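Local coordinates for peptidase C51 domain-containing protein (Streptococcus mutans, PDB 3L9A) that is of unknown function, with this phage-associated C-terminal domain belonging to a protein that carries a CHAP domain and may therefore act as a peptidoglycan-cleaving peptidase, at residues Met8-Val13 with Val34-Lys39. Sequence-based numbering, arbitrary orientation. Where two conformers were deposited one is given.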
HETATM    1  N   MSE A   8       6.010  -1.430   1.523  0.50 13.31           N
HETATM    2  CA  MSE A   8       7.070  -1.008   0.568  0.50 13.50           C
HETATM    3  C   MSE A   8       6.506  -0.831  -0.841  0.50 13.43           C
HETATM    4  O   MSE A   8       5.732  -1.668  -1.307  0.50 13.68           O
HETATM    5  CB  MSE A   8       8.219  -2.024   0.572  0.50 13.61           C
HETATM    6  CG  MSE A   8       9.256  -1.849  -0.537  0.50 12.13           C
HETATM    7 SE   MSE A   8      10.143  -0.107  -0.492  0.25 11.02          SE
HETATM    8  CE  MSE A   8      10.848  -0.131  -2.295  0.50 11.80           C
ATOM      9  N   ARG A   9       6.886   0.274  -1.490  1.00 13.45           N
ATOM     10  CA  ARG A   9       6.624   0.506  -2.917  1.00 12.55           C
ATOM     11  C   ARG A   9       7.091  -0.656  -3.793  1.00 10.33           C
ATOM     12  O   ARG A   9       7.886  -1.481  -3.366  1.00  9.89           O
ATOM     13  CB  ARG A   9       7.310   1.816  -3.367  1.00 14.04           C
ATOM     14  CG  ARG A   9       8.814   1.851  -3.265  1.00 17.90           C
ATOM     15  CD  ARG A   9       9.386   3.277  -3.327  1.00 24.13           C
ATOM     16  NE  ARG A   9       9.490   3.921  -2.014  1.00 24.28           N
ATOM     17  CZ  ARG A   9       8.846   5.036  -1.661  1.00 34.13           C
ATOM     18  NH1 ARG A   9       8.042   5.653  -2.520  1.00 28.67           N
ATOM     19  NH2 ARG A   9       9.010   5.545  -0.442  1.00 27.62           N
ATOM     20  N   ASP A  10       6.582  -0.717  -5.016  1.00  8.12           N
ATOM     21  CA  ASP A  10       7.069  -1.698  -5.973  1.00  6.97           C
ATOM     22  C   ASP A  10       8.507  -1.347  -6.385  1.00  6.52           C
ATOM     23  O   ASP A  10       8.911  -0.183  -6.334  1.00  7.02           O
ATOM     24  CB  ASP A  10       6.180  -1.697  -7.214  1.00  6.77           C
ATOM     25  CG  ASP A  10       4.739  -2.092  -6.931  1.00  6.87           C
ATOM     26  OD1 ASP A  10       4.450  -2.726  -5.888  1.00  7.41           O
ATOM     27  OD2 ASP A  10       3.888  -1.776  -7.792  1.00  7.82           O
ATOM     28  N   PHE A  11       9.270  -2.347  -6.806  1.00  5.90           N
ATOM     29  CA  PHE A  11      10.633  -2.113  -7.281  1.00  5.75           C
ATOM     30  C   PHE A  11      11.021  -3.178  -8.286  1.00  5.41           C
ATOM     31  O   PHE A  11      10.383  -4.232  -8.360  1.00  5.93           O
ATOM     32  CB  PHE A  11      11.646  -2.040  -6.125  1.00  5.93           C
ATOM     33  CG  PHE A  11      11.704  -3.277  -5.244  1.00  5.89           C
ATOM     34  CD1 PHE A  11      12.599  -4.305  -5.516  1.00  6.75           C
ATOM     35  CD2 PHE A  11      10.915  -3.379  -4.107  1.00  8.02           C
ATOM     36  CE1 PHE A  11      12.700  -5.417  -4.674  1.00  6.88           C
ATOM     37  CE2 PHE A  11      10.997  -4.506  -3.270  1.00  8.93           C
ATOM     38  CZ  PHE A  11      11.898  -5.511  -3.554  1.00  7.60           C
ATOM     39  N   PHE A  12      12.067  -2.899  -9.058  1.00  5.25           N
ATOM     40  CA  PHE A  12      12.635  -3.893  -9.962  1.00  5.09           C
ATOM     41  C   PHE A  12      13.935  -4.465  -9.405  1.00  5.11           C
ATOM     42  O   PHE A  12      14.716  -3.758  -8.748  1.00  5.29           O
ATOM     43  CB  PHE A  12      13.024  -3.252 -11.297  1.00  5.51           C
ATOM     44  CG  PHE A  12      11.880  -2.899 -12.216  1.00  5.34           C
ATOM     45  CD1 PHE A  12      10.953  -3.856 -12.636  1.00  5.50           C
ATOM     46  CD2 PHE A  12      11.796  -1.615 -12.742  1.00  5.91           C
ATOM     47  CE1 PHE A  12       9.941  -3.512 -13.545  1.00  6.47           C
ATOM     48  CE2 PHE A  12      10.794  -1.273 -13.646  1.00  6.38           C
ATOM     49  CZ  PHE A  12       9.870  -2.220 -14.046  1.00  6.27           C
ATOM     50  N   VAL A  13      14.181  -5.733  -9.722  1.00  5.05           N
ATOM     51  CA  VAL A  13      15.520  -6.309  -9.629  1.00  5.61           C
ATOM     52  C   VAL A  13      15.828  -6.968 -10.969  1.00  5.62           C
ATOM     53  O   VAL A  13      14.919  -7.224 -11.764  1.00  6.37           O
ATOM     54  CB  VAL A  13      15.682  -7.331  -8.458  1.00  5.71           C
ATOM     55  CG1 VAL A  13      15.399  -6.670  -7.116  1.00  6.69           C
ATOM     56  CG2 VAL A  13      14.813  -8.554  -8.650  1.00  6.87           C
ATOM     57  N   VAL A  34       8.737  -6.475  -8.549  1.00  4.95           N
ATOM     58  CA  VAL A  34       8.456  -6.947  -7.200  1.00  5.67           C
ATOM     59  C   VAL A  34       7.444  -6.021  -6.548  1.00  5.43           C
ATOM     60  O   VAL A  34       7.676  -4.814  -6.441  1.00  6.02           O
ATOM     61  CB  VAL A  34       9.738  -7.006  -6.325  1.00  5.67           C
ATOM     62  CG1 VAL A  34       9.441  -7.630  -4.966  1.00  6.55           C
ATOM     63  CG2 VAL A  34      10.860  -7.782  -7.034  1.00  6.47           C
ATOM     64  N   SER A  35       6.326  -6.597  -6.101  1.00  6.10           N
ATOM     65  CA  SER A  35       5.292  -5.835  -5.426  1.00  6.37           C
ATOM     66  C   SER A  35       5.062  -6.374  -4.019  1.00  6.13           C
ATOM     67  O   SER A  35       4.323  -7.336  -3.836  1.00  6.71           O
ATOM     68  CB  SER A  35       3.983  -5.860  -6.215  1.00  6.23           C
ATOM     69  OG  SER A  35       2.982  -5.164  -5.484  1.00  7.06           O
ATOM     70  N   PRO A  36       5.730  -5.783  -3.018  1.00  6.27           N
ATOM     71  CA  PRO A  36       5.446  -6.217  -1.647  1.00  6.59           C
ATOM     72  C   PRO A  36       3.970  -6.114  -1.263  1.00  6.91           C
ATOM     73  O   PRO A  36       3.455  -7.001  -0.577  1.00  6.90           O
ATOM     74  CB  PRO A  36       6.328  -5.284  -0.807  1.00  7.01           C
ATOM     75  CG  PRO A  36       7.502  -5.014  -1.733  1.00  7.66           C
ATOM     76  CD  PRO A  36       6.824  -4.799  -3.066  1.00  7.05           C
ATOM     77  N   THR A  37       3.276  -5.065  -1.695  1.00  7.09           N
ATOM     78  CA  THR A  37       1.887  -4.923  -1.292  0.70  8.21           C
ATOM     79  C   THR A  37       1.033  -6.079  -1.814  1.00  8.27           C
ATOM     80  O   THR A  37       0.168  -6.603  -1.090  1.00 10.00           O
ATOM     81  CB  THR A  37       1.290  -3.544  -1.647  0.70  8.66           C
ATOM     82  OG1 THR A  37       1.505  -3.230  -3.035  0.70 10.13           O
ATOM     83  CG2 THR A  37       1.899  -2.463  -0.758  0.70  9.78           C
ATOM     84  N   GLN A  38       1.304  -6.529  -3.036  1.00  6.99           N
ATOM     85  CA  GLN A  38       0.572  -7.662  -3.601  1.00  6.59           C
ATOM     86  C   GLN A  38       1.230  -9.014  -3.308  1.00  6.53           C
ATOM     87  O   GLN A  38       0.748 -10.049  -3.769  1.00  6.93           O
ATOM     88  CB  GLN A  38       0.410  -7.468  -5.106  1.00  7.15           C
ATOM     89  CG  GLN A  38      -0.376  -6.205  -5.465  1.00  7.46           C
ATOM     90  CD  GLN A  38      -0.891  -6.219  -6.895  1.00  6.86           C
ATOM     91  OE1 GLN A  38      -0.402  -6.975  -7.741  1.00  9.81           O
ATOM     92  NE2 GLN A  38      -1.890  -5.397  -7.171  1.00  6.81           N
ATOM     93  N   LYS A  39       2.320  -9.005  -2.544  1.00  6.09           N
ATOM     94  CA  LYS A  39       3.094 -10.232  -2.278  1.00  5.90           C
ATOM     95  C   LYS A  39       3.363 -11.031  -3.564  1.00  5.99           C
ATOM     96  O   LYS A  39       3.233 -12.255  -3.596  1.00  6.37           O
ATOM     97  CB  LYS A  39       2.410 -11.088  -1.202  1.00  6.55           C
ATOM     98  CG  LYS A  39       2.415 -10.417   0.164  1.00  6.96           C
ATOM     99  CD  LYS A  39       1.714 -11.274   1.218  1.00  9.64           C
ATOM    100  CE  LYS A  39       1.774 -10.621   2.595  1.00 10.21           C
ATOM    101  NZ  LYS A  39       0.909 -11.352   3.572  1.00 12.88           N
TER
HETATM  102  O   HOH W   1       4.178  -2.724  -3.227  1.00  8.50           O
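Phe11 and Val34 form an antiparallel hydrogen-bonded pair, with Phe11 N to Val34 O at 3.0 Å and Val34 N to Phe11 O at 2.8 Å. Their side chains share one sheet face, where packing is tightest. Phe11 CG sits between its backbone N and carbonyl carbon (chi1 58°), which swings the ring across the neighbouring strand; Val34 CB lies over one ring face, 3.8 Å from the centroid, a CH-pi contact that suits a flat ring and a compact beta-branched side chain, and Val34 CG1 reaches Phe11 CZ at 3.5 Å. Pro36 begins a type I turn to Lys39; its ring presents carbons to selenomethionine Met8 and Phe11, and it has no N-H to offer the neighbouring strand.

Past the Phe11-Val34 pair the contact turns polar and takes in a water. Ser35 OG donates to Asp10 OD1 (2.9 Å) from above the carboxylate plane. The water donates to Met8 O and Asp10 OD1 and accepts from Thr37 N, which is partly exposed; Arg9 extends away, exposed. Asp10 OD2 is hydrogen-bonded to Met8 N of a neighbouring subunit. Helix 68-78 covers the apolar face, with Ile74 on Val34, and strand 61-66 flanks strand 11-15 across from strand 31-35.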